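Local coordinates for protein DNA polymerase III beta subunit (PDB 2AVT) that forms a dimeric ring-shaped sliding clamp that probably encircles DNA and tethers the replicative polymerase to its template, at residues L292-Q296 with N297-A301; N84-S87 with S88-D91. All coordinates share one frame; numbering follows the deposited sequence.

In the fold
The two contacts illustrate how one chain of a sliding clamp uses short-range interactions for different ends. Contact 2 finishes helix 79-88 in the N-terminal domain, and contact 1 folds a hairpin in the C-terminal domain; their centres lie 59 Å apart, on opposite sides of the chain's centre, and their nearest atoms are about 46 Å apart. Contact 2 meets the second subunit, whose helix 268-282 lies in its C-terminal domain, as expected for the head-to-tail pairing that closes a bacterial clamp. Contact 1 meets no other chain of the assembly: one face of its hairpin, with L292, I294 and I299, packs into its own domain, while the turn is exposed.

Contact 1 (L292-Q296 with N297-A301); sequences LEITQ and NHISA
L292-Q296 and N297-A301 form a tight antiparallel beta hairpin in the C-terminal domain, the two strands joined by a two-residue turn at Q296 and N297. The short strand axes run 4.9 Å apart. E293 and S300 make a hydrogen-bonded pair, with E293 N donating to S300 O (3.0 Å) almost along the carbonyl axis and S300 N returning a bond to E293 O (3.2 Å). That last oxygen also receives a CA-H...O contact from I299 CA.

Nearest the turn, H298 O is gripped twice by one residue. T295 N reaches it from a direction tilted out of the carbonyl plane, while T295 OG1 lies 3.1 Å from H298 O, in that plane and on a lone pair. The threonine hydroxyl sits between its own backbone N and carbonyl carbon (chi1 62°), which turns it across to the facing strand. The return bond, H298 N to T295 O, is weak. H298 ND1 is buried by the hairpin and has no partner in the model.

E293, T295, H298 and S300 share one face of the hairpin, where S300 OG bonds H302 NE2. The other face carries L292, I294, I299 and A301, with F350 of strand 345-350 touching both L292 and I294. Strand 325-329 continues the sheet beside 292-295. I294 and I299 lie alongside one another and point the same way; CG1 of I299 is anti to its carbonyl carbon, and the further turn at chi2 (-56°) swings CD1 over I294, to a tight 3.3 Å from I294 CG2.

Contact 2 (N84-S87 with S88-D91); sequences NIIS and SLPD
S88 closes on I85 at the C-terminal end of helix 79-88, where 3-10-type backbone bonds, each spanning three residues, and a serine hydroxyl finish the helix before the chain leaves for strand 93-99 of the N-terminal domain. The general lesson is that a serine can turn back onto the last turn of its own helix. The OG of S88 stands between the backbone N and the carbonyl carbon, a rotation (chi1 83°) that brings the hydroxyl back to I85 O, 2.7 Å from S88 OG, in the carbonyl plane and on a lone pair. S88 N donates to I85 O as well (2.9 Å), but from well above that plane, so one carbonyl takes two bonds from a single residue, by different approaches. S88 O is bonded by R277 of the second subunit, which also packs against P90, and L280 of that subunit packs on the S88 side chain.

L89 follows with the same three-residue spacing: its N meets I86 O at 3.2 Å, again from above the carbonyl plane. Its side chain crosses that of I86 at a slant, CD1 of L89 standing 4.1 Å from CD1 of I86, and I94 touches both. R8 bonds L89 O. That oxygen also takes part in a bridge from the helix to the departing chain, in which one water donates to S87 O (3.1 Å) and to L89 O (2.7 Å).

Contact 1 (L292-Q296 with N297-A301)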
ATOM      1  N   LEU A 292       6.897 -14.047  31.003  1.00 51.85           N
ATOM      2  CA  LEU A 292       7.783 -13.079  31.626  1.00 52.11           C
ATOM      3  C   LEU A 292       8.246 -13.597  32.984  1.00 51.72           C
ATOM      4  O   LEU A 292       7.430 -13.851  33.868  1.00 50.85           O
ATOM      5  CB  LEU A 292       7.052 -11.743  31.787  1.00 52.20           C
ATOM      6  CG  LEU A 292       7.900 -10.476  31.916  1.00 52.49           C
ATOM      7  CD1 LEU A 292       8.825 -10.354  30.721  1.00 52.04           C
ATOM      8  CD2 LEU A 292       6.985  -9.262  32.001  1.00 51.73           C
ATOM      9  N   GLU A 293       9.558 -13.761  33.130  1.00 52.37           N
ATOM     10  CA  GLU A 293      10.149 -14.247  34.373  1.00 53.03           C
ATOM     11  C   GLU A 293      10.897 -13.129  35.087  1.00 53.85           C
ATOM     12  O   GLU A 293      11.975 -12.708  34.664  1.00 54.23           O
ATOM     13  CB  GLU A 293      11.091 -15.420  34.086  1.00 53.35           C
ATOM     14  CG  GLU A 293      10.366 -16.752  33.900  1.00 54.18           C
ATOM     15  CD  GLU A 293      11.234 -17.828  33.271  1.00 54.30           C
ATOM     16  OE1 GLU A 293      12.444 -17.888  33.581  1.00 54.11           O
ATOM     17  OE2 GLU A 293      10.700 -18.625  32.469  1.00 55.81           O
ATOM     18  N   ILE A 294      10.309 -12.658  36.183  1.00 53.91           N
ATOM     19  CA  ILE A 294      10.879 -11.576  36.971  1.00 54.35           C
ATOM     20  C   ILE A 294      11.502 -12.058  38.275  1.00 55.70           C
ATOM     21  O   ILE A 294      10.819 -12.616  39.134  1.00 54.97           O
ATOM     22  CB  ILE A 294       9.801 -10.530  37.317  1.00 52.88           C
ATOM     23  CG1 ILE A 294       9.227  -9.926  36.035  1.00 51.46           C
ATOM     24  CG2 ILE A 294      10.392  -9.441  38.191  1.00 52.09           C
ATOM     25  CD1 ILE A 294       8.069  -8.992  36.279  1.00 50.66           C
ATOM     26  N   THR A 295      12.804 -11.842  38.415  1.00 57.20           N
ATOM     27  CA  THR A 295      13.526 -12.221  39.622  1.00 59.71           C
ATOM     28  C   THR A 295      14.513 -11.109  39.941  1.00 61.39           C
ATOM     29  O   THR A 295      14.722 -10.212  39.124  1.00 61.91           O
ATOM     30  CB  THR A 295      14.309 -13.535  39.438  1.00 59.40           C
ATOM     31  OG1 THR A 295      15.290 -13.367  38.406  1.00 59.37           O
ATOM     32  CG2 THR A 295      13.367 -14.670  39.068  1.00 58.78           C
ATOM     33  N   GLN A 296      15.112 -11.161  41.128  1.00 63.52           N
ATOM     34  CA  GLN A 296      16.078 -10.147  41.535  1.00 64.97           C
ATOM     35  C   GLN A 296      17.122  -9.875  40.456  1.00 65.51           C
ATOM     36  O   GLN A 296      17.958 -10.728  40.150  1.00 65.22           O
ATOM     37  CB  GLN A 296      16.789 -10.571  42.825  1.00 66.11           C
ATOM     38  CG  GLN A 296      15.959 -10.415  44.087  1.00 68.45           C
ATOM     39  CD  GLN A 296      16.722 -10.823  45.339  1.00 69.69           C
ATOM     40  OE1 GLN A 296      17.860 -10.395  45.556  1.00 69.36           O
ATOM     41  NE2 GLN A 296      16.094 -11.647  46.174  1.00 69.45           N
ATOM     42  N   ASN A 297      17.062  -8.681  39.878  1.00 66.61           N
ATOM     43  CA  ASN A 297      18.005  -8.278  38.843  1.00 68.45           C
ATOM     44  C   ASN A 297      18.128  -9.298  37.710  1.00 68.82           C
ATOM     45  O   ASN A 297      19.230  -9.707  37.341  1.00 69.77           O
ATOM     46  CB  ASN A 297      19.377  -8.039  39.472  1.00 68.72           C
ATOM     47  CG  ASN A 297      19.281  -7.389  40.834  1.00 68.69           C
ATOM     48  OD1 ASN A 297      18.586  -6.385  41.012  1.00 68.62           O
ATOM     49  ND2 ASN A 297      19.982  -7.956  41.808  1.00 69.04           N
ATOM     50  N   HIS A 298      16.989  -9.704  37.162  1.00 68.64           N
ATOM     51  CA  HIS A 298      16.966 -10.669  36.073  1.00 67.90           C
ATOM     52  C   HIS A 298      15.552 -10.782  35.515  1.00 66.81           C
ATOM     53  O   HIS A 298      14.674 -11.394  36.127  1.00 67.25           O
ATOM     54  CB  HIS A 298      17.444 -12.039  36.565  1.00 68.94           C
ATOM     55  CG  HIS A 298      17.460 -13.095  35.504  1.00 70.15           C
ATOM     56  ND1 HIS A 298      16.360 -13.383  34.722  1.00 71.20           N
ATOM     57  CD2 HIS A 298      18.434 -13.949  35.107  1.00 71.11           C
ATOM     58  CE1 HIS A 298      16.657 -14.367  33.893  1.00 72.23           C
ATOM     59  NE2 HIS A 298      17.909 -14.729  34.104  1.00 71.46           N
ATOM     60  N   ILE A 299      15.336 -10.169  34.357  1.00 65.25           N
ATOM     61  CA  ILE A 299      14.038 -10.203  33.696  1.00 63.42           C
ATOM     62  C   ILE A 299      14.243 -10.817  32.312  1.00 61.16           C
ATOM     63  O   ILE A 299      15.141 -10.407  31.574  1.00 60.00           O
ATOM     64  CB  ILE A 299      13.456  -8.787  33.543  1.00 64.36           C
ATOM     65  CG1 ILE A 299      13.506  -8.063  34.889  1.00 65.62           C
ATOM     66  CG2 ILE A 299      12.018  -8.864  33.053  1.00 64.48           C
ATOM     67  CD1 ILE A 299      12.810  -8.810  36.001  1.00 66.50           C
ATOM     68  N   SER A 300      13.422 -11.804  31.966  1.00 58.10           N
ATOM     69  CA  SER A 300      13.553 -12.463  30.674  1.00 55.99           C
ATOM     70  C   SER A 300      12.219 -12.859  30.050  1.00 54.48           C
ATOM     71  O   SER A 300      11.249 -13.141  30.752  1.00 54.39           O
ATOM     72  CB  SER A 300      14.440 -13.700  30.816  1.00 55.63           C
ATOM     73  OG  SER A 300      13.874 -14.624  31.731  1.00 55.53           O
ATOM     74  N   ALA A 301      12.184 -12.872  28.721  1.00 53.67           N
ATOM     75  CA  ALA A 301      10.990 -13.238  27.969  1.00 52.98           C
ATOM     76  C   ALA A 301      11.202 -14.617  27.358  1.00 52.16           C
ATOM     77  O   ALA A 301      12.302 -14.955  26.928  1.00 50.63           O
ATOM     78  CB  ALA A 301      10.723 -12.215  26.872  1.00 52.43           C
TER

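Contact 2 (N84-S87 with S88-D91)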
ATOM      1  N   ASN A  84     -11.530  11.715  -8.549  1.00 20.84           N
ATOM      2  CA  ASN A  84     -10.493  11.300  -9.506  1.00 23.35           C
ATOM      3  C   ASN A  84     -10.514  12.242 -10.724  1.00 20.97           C
ATOM      4  O   ASN A  84      -9.473  12.591 -11.273  1.00 24.21           O
ATOM      5  CB  ASN A  84     -10.709   9.858  -9.994  1.00 22.20           C
ATOM      6  CG  ASN A  84     -10.495   8.834  -8.900  1.00 24.18           C
ATOM      7  OD1 ASN A  84      -9.649   9.010  -8.025  1.00 26.00           O
ATOM      8  ND2 ASN A  84     -11.251   7.750  -8.954  1.00 24.21           N
ATOM      9  N   ILE A  85     -11.703  12.643 -11.151  1.00 20.35           N
ATOM     10  CA  ILE A  85     -11.803  13.559 -12.287  1.00 23.72           C
ATOM     11  C   ILE A  85     -11.152  14.912 -11.957  1.00 24.84           C
ATOM     12  O   ILE A  85     -10.287  15.392 -12.702  1.00 25.65           O
ATOM     13  CB  ILE A  85     -13.262  13.761 -12.700  1.00 23.41           C
ATOM     14  CG1 ILE A  85     -13.725  12.539 -13.494  1.00 22.37           C
ATOM     15  CG2 ILE A  85     -13.408  15.018 -13.555  1.00 23.07           C
ATOM     16  CD1 ILE A  85     -15.196  12.358 -13.490  1.00 25.35           C
ATOM     17  N   ILE A  86     -11.541  15.497 -10.827  1.00 23.88           N
ATOM     18  CA  ILE A  86     -11.002  16.779 -10.387  1.00 23.47           C
ATOM     19  C   ILE A  86      -9.489  16.702 -10.267  1.00 24.79           C
ATOM     20  O   ILE A  86      -8.773  17.598 -10.713  1.00 24.14           O
ATOM     21  CB  ILE A  86     -11.599  17.199  -9.014  1.00 23.40           C
ATOM     22  CG1 ILE A  86     -13.079  17.541  -9.186  1.00 21.24           C
ATOM     23  CG2 ILE A  86     -10.817  18.376  -8.420  1.00 21.93           C
ATOM     24  CD1 ILE A  86     -13.346  18.737 -10.117  1.00 22.79           C
ATOM     25  N   SER A  87      -9.000  15.617  -9.678  1.00 25.90           N
ATOM     26  CA  SER A  87      -7.561  15.446  -9.500  1.00 26.44           C
ATOM     27  C   SER A  87      -6.826  15.269 -10.822  1.00 24.90           C
ATOM     28  O   SER A  87      -5.612  15.434 -10.878  1.00 24.95           O
ATOM     29  CB  SER A  87      -7.267  14.232  -8.606  1.00 26.11           C
ATOM     30  OG  SER A  87      -7.946  14.329  -7.360  1.00 32.37           O
ATOM     31  N   SER A  88      -7.552  14.925 -11.879  1.00 24.56           N
ATOM     32  CA  SER A  88      -6.926  14.710 -13.176  1.00 24.95           C
ATOM     33  C   SER A  88      -6.938  15.940 -14.077  1.00 24.85           C
ATOM     34  O   SER A  88      -6.292  15.930 -15.126  1.00 24.04           O
ATOM     35  CB  SER A  88      -7.628  13.579 -13.929  1.00 22.55           C
ATOM     36  OG  SER A  88      -8.781  14.081 -14.585  1.00 26.43           O
ATOM     37  N   LEU A  89      -7.669  16.986 -13.687  1.00 25.36           N
ATOM     38  CA  LEU A  89      -7.763  18.189 -14.520  1.00 25.75           C
ATOM     39  C   LEU A  89      -6.415  18.880 -14.617  1.00 27.45           C
ATOM     40  O   LEU A  89      -5.665  18.943 -13.642  1.00 26.81           O
ATOM     41  CB  LEU A  89      -8.849  19.121 -13.992  1.00 25.45           C
ATOM     42  CG  LEU A  89     -10.236  18.503 -14.234  1.00 25.76           C
ATOM     43  CD1 LEU A  89     -11.327  19.367 -13.611  1.00 26.49           C
ATOM     44  CD2 LEU A  89     -10.467  18.363 -15.729  1.00 27.78           C
ATOM     45  N   PRO A  90      -6.096  19.414 -15.807  1.00 28.32           N
ATOM     46  CA  PRO A  90      -4.840  20.097 -16.123  1.00 31.40           C
ATOM     47  C   PRO A  90      -4.468  21.437 -15.477  1.00 34.07           C
ATOM     48  O   PRO A  90      -3.359  21.577 -14.974  1.00 35.41           O
ATOM     49  CB  PRO A  90      -4.881  20.175 -17.649  1.00 30.27           C
ATOM     50  CG  PRO A  90      -6.332  20.460 -17.913  1.00 29.99           C
ATOM     51  CD  PRO A  90      -7.056  19.537 -16.922  1.00 27.94           C
ATOM     52  N   ASP A  91      -5.370  22.412 -15.492  1.00 36.35           N
ATOM     53  CA  ASP A  91      -5.052  23.726 -14.932  1.00 39.18           C
ATOM     54  C   ASP A  91      -5.269  23.953 -13.442  1.00 39.72           C
ATOM     55  O   ASP A  91      -6.040  23.249 -12.783  1.00 38.68           O
ATOM     56  CB  ASP A  91      -5.785  24.816 -15.713  1.00 41.53           C
ATOM     57  CG  ASP A  91      -4.993  25.297 -16.919  1.00 47.97           C
ATOM     58  OD1 ASP A  91      -4.555  24.452 -17.738  1.00 50.97           O
ATOM     59  OD2 ASP A  91      -4.810  26.526 -17.052  1.00 49.37           O
TER
HETATM   60  O   HOH W   1      -3.842  17.220 -12.685  1.00 36.55           O